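Local structure of fibronectin type III domain-containing protein (Simiduia agarivorans, 6P2K) at residues G129-T134 / H710-G715; A481-T486 / Y545-E550; A671-S676 / D733-L738. The protein probably hydrolyses beta-glucan backbones of the xyloglucan type, as a family 74 glycoside hydrolase, this chain being its beta-propeller portion. All coordinates share one frame; numbering follows the deposited sequence.

Interaction 1. Residues G129-T134 / H710-G715; sequences GKFGET and HDYQLG
F131 meets Y712 ring to ring, and this aromatic pair is the tight part of the contact. F131 CE1 sits 3.4 Å from Y712 CD1, yet the rings, their planes tilted by 26°, are strongly offset, with little of one lying over the other, so the pair touches chiefly through a few carbons. With CG of Y712 on the backbone N side (chi1 -45°), its ring swings across to the loop, where CE1 lies 3.3 Å from K130 O, with that oxygen near the ring plane. The large flat residues suit this place: F131 is buried, also meeting the ring of Y79 and the side chain of V684, while Y712 CB and ring carbons cover its CE1 and CZ.

The lysine side is looser. K130, bent at chi2 (-71°), lays CD 3.7 Å from the backbone oxygen D711 O, a van der Waals touch that a long methylene chain can provide while the residue as a whole stays partly exposed. K130 NZ is 4.9 Å from D711 OD1, too far for a salt bridge; the firm partner of D711 is K689.

The 129-134 loop is shaped by a type I turn, G132 N bonding G129 O at 3.1 Å. In the 710-715 segment, Q713 and L714 pair with D709 as a G1 beta bulge. This is a propeller hairpin end, meeting a loop that links two strands of another blade.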
# COMPACT_ATOMS: atom_id res chain seq x y z
N GLY B 129 13.86 -44.45 38.13
CA GLY B 129 12.93 -45.39 38.72
C GLY B 129 11.98 -46.08 37.76
O GLY B 129 11.12 -46.84 38.22
N LYS B 130 12.12 -45.86 36.45
CA LYS B 130 11.13 -46.38 35.51
C LYS B 130 11.09 -47.91 35.51
O LYS B 130 10.01 -48.50 35.35
CB LYS B 130 11.42 -45.86 34.10
CG LYS B 130 11.20 -44.36 33.92
CD LYS B 130 9.73 -43.98 33.96
CE LYS B 130 9.54 -42.51 33.61
NZ LYS B 130 8.14 -42.03 33.85
N PHE B 131 12.23 -48.56 35.70
CA PHE B 131 12.30 -50.01 35.77
C PHE B 131 12.57 -50.52 37.19
O PHE B 131 13.07 -51.63 37.36
CB PHE B 131 13.36 -50.56 34.82
CG PHE B 131 13.09 -50.26 33.37
CD1 PHE B 131 12.22 -51.05 32.63
CD2 PHE B 131 13.73 -49.21 32.74
CE1 PHE B 131 11.99 -50.78 31.29
CE2 PHE B 131 13.50 -48.93 31.40
CZ PHE B 131 12.63 -49.72 30.68
N GLY B 132 12.25 -49.71 38.21
CA GLY B 132 12.33 -50.14 39.59
C GLY B 132 13.62 -49.80 40.31
O GLY B 132 13.72 -50.06 41.51
N GLU B 133 14.60 -49.22 39.62
CA GLU B 133 15.83 -48.84 40.29
C GLU B 133 15.61 -47.62 41.18
O GLU B 133 14.61 -46.90 41.06
CB GLU B 133 16.94 -48.54 39.27
CG GLU B 133 17.66 -49.77 38.74
CD GLU B 133 18.91 -49.42 37.95
OE1 GLU B 133 18.80 -49.16 36.73
OE2 GLU B 133 20.00 -49.39 38.55
N THR B 134 16.54 -47.40 42.10
CA THR B 134 16.53 -46.23 42.97
C THR B 134 17.87 -45.51 42.87
O THR B 134 18.91 -46.14 42.67
CB THR B 134 16.24 -46.59 44.44
OG1 THR B 134 17.36 -47.29 45.00
CG2 THR B 134 15.00 -47.46 44.56
N HIS B 710 4.01 -45.72 27.13
CA HIS B 710 4.86 -44.56 27.39
C HIS B 710 5.67 -44.71 28.67
O HIS B 710 6.66 -43.99 28.84
CB HIS B 710 4.00 -43.30 27.47
CG HIS B 710 3.29 -43.13 28.77
ND1 HIS B 710 2.07 -43.72 29.04
CD2 HIS B 710 3.63 -42.45 29.89
CE1 HIS B 710 1.69 -43.40 30.26
NE2 HIS B 710 2.62 -42.63 30.80
N ASP B 711 5.28 -45.61 29.57
CA ASP B 711 6.03 -45.79 30.81
C ASP B 711 7.42 -46.35 30.55
O ASP B 711 8.34 -46.11 31.34
CB ASP B 711 5.27 -46.70 31.76
CG ASP B 711 4.11 -46.01 32.43
OD1 ASP B 711 4.24 -44.80 32.75
OD2 ASP B 711 3.07 -46.66 32.65
N TYR B 712 7.60 -47.09 29.45
CA TYR B 712 8.89 -47.64 29.11
C TYR B 712 9.34 -47.29 27.70
O TYR B 712 10.39 -47.78 27.26
CB TYR B 712 8.88 -49.17 29.26
CG TYR B 712 8.23 -49.65 30.55
CD1 TYR B 712 8.87 -49.48 31.77
CD2 TYR B 712 6.99 -50.26 30.54
CE1 TYR B 712 8.29 -49.91 32.95
CE2 TYR B 712 6.39 -50.69 31.71
CZ TYR B 712 7.05 -50.52 32.91
OH TYR B 712 6.46 -50.95 34.09
N GLN B 713 8.59 -46.44 26.98
CA GLN B 713 8.92 -46.05 25.61
C GLN B 713 9.02 -47.27 24.69
O GLN B 713 9.90 -47.36 23.84
CB GLN B 713 10.21 -45.23 25.55
CG GLN B 713 10.17 -43.97 26.38
CD GLN B 713 11.56 -43.39 26.62
OE1 GLN B 713 11.74 -42.51 27.46
NE2 GLN B 713 12.54 -43.89 25.87
N LEU B 714 8.10 -48.21 24.87
CA LEU B 714 8.04 -49.42 24.07
C LEU B 714 6.86 -49.35 23.12
O LEU B 714 5.72 -49.13 23.56
CB LEU B 714 7.94 -50.66 24.96
CG LEU B 714 9.13 -50.87 25.90
CD1 LEU B 714 8.83 -51.95 26.93
CD2 LEU B 714 10.38 -51.22 25.10
N GLY B 715 7.13 -49.52 21.83
CA GLY B 715 6.07 -49.57 20.84
C GLY B 715 5.89 -50.96 20.29
O GLY B 715 6.83 -51.54 19.74

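Interaction 2. Residues A481-T486 / Y545-E550; sequences AKRLNT and YHDRGE
R483 and D547 approach from opposite directions and meet in a two-pronged salt bridge. R483 NH1 donates to D547 OD2 at 2.8 Å, and R483 NH2 donates to D547 OD1 at 3.1 Å. Each oxygen offers its syn lone pair, both bonds are close to straight, and guanidinium and carboxylate are nearly coplanar, their planes 24° apart. The end-on grip of one nitrogen per oxygen holds the two flat groups against rotation relative to each other.

In the next shell, D547 OD1 lies at the edge of the H546 imidazole, in its plane, and takes a weak but nearly straight bond from H546 ND1 at 3.5 Å, while H546 NE2 is taken by E389 of a second subunit. Arginine suits its position because a long side chain can span most of the 12.1 Å between the CA atoms of R483 and D547. Its bend at chi3 (-78°) turns the guanidinium toward the aspartate, and T461 of the adjoining strand 459-467 touches the side chain.

Farther out, the backbone fixes both ends. R483 closes strand 478-483. D547 lies in the C-terminal turn region of its helix, which a Schellman motif closes at G549, with G549 N bonded to H546 O and E550 N to Y545 O; G549, at positive phi, is fitted to that turn. R548 reaches D544 of a third subunit.

A carboxylate near a helix C-terminus is probably disfavoured by the helix dipole, and the arginine's charge is likely to offset this, in a small, surface-lying electrostatic link between consecutive propeller blades.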
# COMPACT_ATOMS: atom_id res chain seq x y z
N ALA B 481 -4.79 -18.19 14.84
CA ALA B 481 -5.23 -18.42 13.47
C ALA B 481 -4.24 -17.81 12.49
O ALA B 481 -3.81 -16.67 12.68
CB ALA B 481 -6.63 -17.83 13.24
N LYS B 482 -3.89 -18.57 11.45
CA LYS B 482 -3.01 -18.08 10.39
C LYS B 482 -3.72 -18.28 9.05
O LYS B 482 -3.89 -19.42 8.60
CB LYS B 482 -1.66 -18.79 10.39
CG LYS B 482 -0.90 -18.60 9.07
CD LYS B 482 0.49 -19.23 9.10
CE LYS B 482 1.44 -18.39 9.94
NZ LYS B 482 2.83 -18.96 9.94
N ARG B 483 -4.12 -17.18 8.42
CA ARG B 483 -4.70 -17.26 7.09
C ARG B 483 -3.62 -17.59 6.07
O ARG B 483 -2.59 -16.91 6.00
CB ARG B 483 -5.40 -15.95 6.74
CG ARG B 483 -6.71 -15.74 7.47
CD ARG B 483 -7.16 -14.29 7.42
NE ARG B 483 -6.43 -13.46 8.38
CZ ARG B 483 -6.84 -12.27 8.79
NH1 ARG B 483 -7.98 -11.76 8.32
NH2 ARG B 483 -6.12 -11.58 9.67
N LEU B 484 -3.85 -18.64 5.29
CA LEU B 484 -2.87 -19.09 4.30
C LEU B 484 -3.11 -18.35 2.98
O LEU B 484 -3.49 -18.93 1.95
CB LEU B 484 -2.94 -20.60 4.13
CG LEU B 484 -2.61 -21.40 5.39
CD1 LEU B 484 -2.92 -22.88 5.21
CD2 LEU B 484 -1.15 -21.20 5.79
N ASN B 485 -2.89 -17.04 3.04
CA ASN B 485 -3.08 -16.20 1.85
C ASN B 485 -2.09 -16.57 0.76
O ASN B 485 -2.44 -16.57 -0.43
CB ASN B 485 -2.93 -14.72 2.23
CG ASN B 485 -4.04 -14.23 3.12
OD1 ASN B 485 -5.22 -14.42 2.82
ND2 ASN B 485 -3.68 -13.59 4.22
N THR B 486 -0.85 -16.89 1.13
CA THR B 486 0.19 -17.18 0.16
C THR B 486 0.82 -18.56 0.32
O THR B 486 1.61 -18.95 -0.54
CB THR B 486 1.31 -16.12 0.22
OG1 THR B 486 1.91 -16.14 1.52
CG2 THR B 486 0.75 -14.74 -0.07
N TYR B 545 -13.79 -9.14 12.99
CA TYR B 545 -13.68 -8.33 14.20
C TYR B 545 -12.23 -8.10 14.58
O TYR B 545 -11.85 -6.99 14.97
CB TYR B 545 -14.42 -9.00 15.36
CG TYR B 545 -15.90 -8.70 15.40
CD1 TYR B 545 -16.75 -9.18 14.41
CD2 TYR B 545 -16.44 -7.95 16.44
CE1 TYR B 545 -18.10 -8.91 14.45
CE2 TYR B 545 -17.79 -7.68 16.48
CZ TYR B 545 -18.62 -8.16 15.48
OH TYR B 545 -19.97 -7.89 15.51
N HIS B 546 -11.39 -9.14 14.47
CA HIS B 546 -10.00 -8.99 14.88
C HIS B 546 -9.28 -7.94 14.05
O HIS B 546 -8.49 -7.15 14.59
CB HIS B 546 -9.26 -10.33 14.78
CG HIS B 546 -7.79 -10.21 15.02
ND1 HIS B 546 -6.90 -9.84 14.04
CD2 HIS B 546 -7.06 -10.38 16.15
CE1 HIS B 546 -5.68 -9.79 14.55
NE2 HIS B 546 -5.75 -10.12 15.83
N ASP B 547 -9.53 -7.91 12.74
CA ASP B 547 -8.85 -6.95 11.88
C ASP B 547 -9.26 -5.52 12.16
O ASP B 547 -8.57 -4.59 11.73
CB ASP B 547 -9.12 -7.29 10.41
CG ASP B 547 -8.43 -8.57 9.97
OD1 ASP B 547 -7.59 -9.10 10.74
OD2 ASP B 547 -8.71 -9.06 8.85
N ARG B 548 -10.37 -5.30 12.87
CA ARG B 548 -10.80 -3.97 13.28
C ARG B 548 -10.28 -3.58 14.66
O ARG B 548 -10.72 -2.56 15.20
CB ARG B 548 -12.33 -3.88 13.29
CG ARG B 548 -12.98 -3.84 11.94
CD ARG B 548 -14.47 -3.57 12.09
NE ARG B 548 -15.20 -4.75 12.54
CZ ARG B 548 -15.70 -5.67 11.72
NH1 ARG B 548 -15.53 -5.55 10.41
NH2 ARG B 548 -16.36 -6.71 12.20
N GLY B 549 -9.37 -4.36 15.23
CA GLY B 549 -8.97 -4.13 16.61
C GLY B 549 -10.07 -4.42 17.60
O GLY B 549 -10.16 -3.76 18.64
N GLU B 550 -10.93 -5.39 17.30
CA GLU B 550 -12.05 -5.77 18.15
C GLU B 550 -12.02 -7.27 18.36
O GLU B 550 -11.17 -7.98 17.82
CB GLU B 550 -13.39 -5.31 17.55
CG GLU B 550 -13.57 -3.80 17.50
CD GLU B 550 -13.66 -3.16 18.88
OE1 GLU B 550 -13.29 -1.98 19.01
OE2 GLU B 550 -14.09 -3.85 19.83

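Interaction 3. Residues A671-S676 / D733-L738; sequences AVRPTS and DITDDL
R673 spreads one face of its guanidinium over T735, whose OG1 lies 3.5 Å above the plane, while T735 CG2 packs 3.8 Å from R673 NH2. The two side chains cross at about a right angle, joining the end of helix 666-672 to an Asx turn that leads out of the propeller strand 729-733. At its edge the same guanidinium gives NH1 to D733 OD2 in a salt bridge of 2.8 Å. Here a single nitrogen does the gripping, in keeping with guanidinium and carboxylate planes 71° apart. CG of R673 points anti to its own N (chi1 -178°) and the chain stays extended to NE, which runs the methylenes past D733 OD2, with CD only 3.2 Å from it.

Aspartate suits this place because both oxygens of D733 are used. D733 OD1 receives T735 N from above the carboxylate plane and accepts T735 OG1 at 2.7 Å along its syn lone pair; these two bonds hold the carboxylate in the orientation that R673 meets. A leucine in place of R673 would probably leave D733 OD2 without its positive mate and T735 without the flat group lying over it. Threonine serves twice, its OG1 also accepting from V718 N of strand 714-723. V672 CG1 packs against the backbone N and the CB of D733. Finally, a water donates to both V672 O, at 3.0 Å, and D733 OD2, at 2.9 Å, bridging the two segments.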
# COMPACT_ATOMS: atom_id res chain seq x y z
N ALA B 671 -1.36 -61.61 17.33
CA ALA B 671 -1.49 -62.58 16.25
C ALA B 671 -1.01 -62.00 14.92
O ALA B 671 -0.34 -62.69 14.15
CB ALA B 671 -2.94 -63.04 16.13
N VAL B 672 -1.32 -60.73 14.65
CA VAL B 672 -0.92 -60.11 13.39
C VAL B 672 0.57 -59.75 13.42
O VAL B 672 1.24 -59.80 12.38
CB VAL B 672 -1.80 -58.88 13.11
CG1 VAL B 672 -1.30 -58.11 11.90
CG2 VAL B 672 -3.25 -59.31 12.91
N ARG B 673 1.10 -59.39 14.58
CA ARG B 673 2.51 -59.04 14.75
C ARG B 673 3.07 -59.85 15.91
O ARG B 673 2.98 -59.44 17.07
CB ARG B 673 2.68 -57.54 14.98
CG ARG B 673 4.13 -57.07 15.13
CD ARG B 673 4.19 -55.55 15.01
NE ARG B 673 5.51 -55.02 15.33
CZ ARG B 673 6.53 -54.97 14.48
NH1 ARG B 673 6.39 -55.43 13.24
NH2 ARG B 673 7.69 -54.46 14.86
N PRO B 674 3.64 -61.03 15.63
CA PRO B 674 4.17 -61.87 16.71
C PRO B 674 5.27 -61.18 17.48
O PRO B 674 6.03 -60.36 16.94
CB PRO B 674 4.69 -63.11 15.97
CG PRO B 674 3.93 -63.12 14.67
CD PRO B 674 3.74 -61.68 14.31
N THR B 675 5.38 -61.51 18.77
CA THR B 675 6.41 -60.92 19.62
C THR B 675 7.81 -61.22 19.10
O THR B 675 8.77 -60.57 19.54
CB THR B 675 6.26 -61.42 21.06
OG1 THR B 675 6.44 -62.84 21.10
CG2 THR B 675 4.87 -61.09 21.59
N SER B 676 7.94 -62.18 18.18
CA SER B 676 9.19 -62.41 17.48
C SER B 676 9.78 -61.15 16.85
O SER B 676 10.99 -61.12 16.58
CB SER B 676 8.96 -63.48 16.41
OG SER B 676 8.74 -62.88 15.14
N ASP B 733 -0.12 -55.58 9.62
CA ASP B 733 0.98 -54.92 10.31
C ASP B 733 1.65 -53.94 9.36
O ASP B 733 2.14 -54.35 8.29
CB ASP B 733 1.97 -55.97 10.83
CG ASP B 733 3.14 -55.36 11.59
OD1 ASP B 733 3.12 -54.15 11.88
OD2 ASP B 733 4.08 -56.12 11.89
N ILE B 734 1.66 -52.66 9.72
CA ILE B 734 2.29 -51.65 8.87
C ILE B 734 3.39 -50.93 9.64
O ILE B 734 3.72 -49.78 9.34
CB ILE B 734 1.25 -50.66 8.32
CG1 ILE B 734 0.58 -49.88 9.45
CG2 ILE B 734 0.22 -51.38 7.47
CD1 ILE B 734 0.03 -48.53 9.01
N THR B 735 3.95 -51.60 10.65
CA THR B 735 5.07 -51.01 11.39
C THR B 735 6.26 -50.78 10.47
O THR B 735 6.85 -49.69 10.46
CB THR B 735 5.46 -51.91 12.56
OG1 THR B 735 4.29 -52.22 13.34
CG2 THR B 735 6.48 -51.20 13.45
N ASP B 736 6.62 -51.80 9.68
CA ASP B 736 7.68 -51.73 8.66
C ASP B 736 8.94 -51.16 9.31
O ASP B 736 9.38 -51.67 10.34
CB ASP B 736 7.16 -50.96 7.45
CG ASP B 736 6.00 -51.66 6.77
OD1 ASP B 736 6.03 -52.91 6.67
OD2 ASP B 736 5.06 -50.97 6.33
N ASP B 737 9.54 -50.10 8.76
CA ASP B 737 10.79 -49.56 9.26
C ASP B 737 10.61 -48.44 10.28
O ASP B 737 11.56 -47.70 10.55
CB ASP B 737 11.66 -49.07 8.09
CG ASP B 737 10.92 -48.12 7.17
OD1 ASP B 737 9.72 -47.87 7.40
OD2 ASP B 737 11.53 -47.63 6.20
N LEU B 738 9.41 -48.29 10.85
CA LEU B 738 9.17 -47.25 11.85
C LEU B 738 9.71 -47.74 13.19
O LEU B 738 9.11 -48.58 13.85
CB LEU B 738 7.68 -46.91 11.94
CG LEU B 738 7.37 -45.62 12.70
CD1 LEU B 738 8.01 -44.42 12.01
CD2 LEU B 738 5.87 -45.42 12.84
O HOH W 1 3.83 -58.94 11.13
O HOH W 2 8.57 -54.55 11.65

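How the interactions relate
Interactions 1 and 3 share one four-stranded propeller sheet: the segment 710-715 enters strand 714-723, while the loop at 733-738 leaves the outermost strand 729-733. Their centres are 22 Å apart and their nearest atoms about 6 Å, without touching. Interaction 2 is centred 45 Å from interaction 1 and 46 Å from interaction 3, between the sheets running from strand 447-456 to 493-496 and from 511-516 to 555-559. Along the chain interaction 2 falls within the span of interaction 1, and interaction 3 opens before interaction 1 closes, so those two interlock. Interaction 1 ties an early blade to a late one, consistent with this family's paired propellers; interactions 2 and 3 join parts close in sequence.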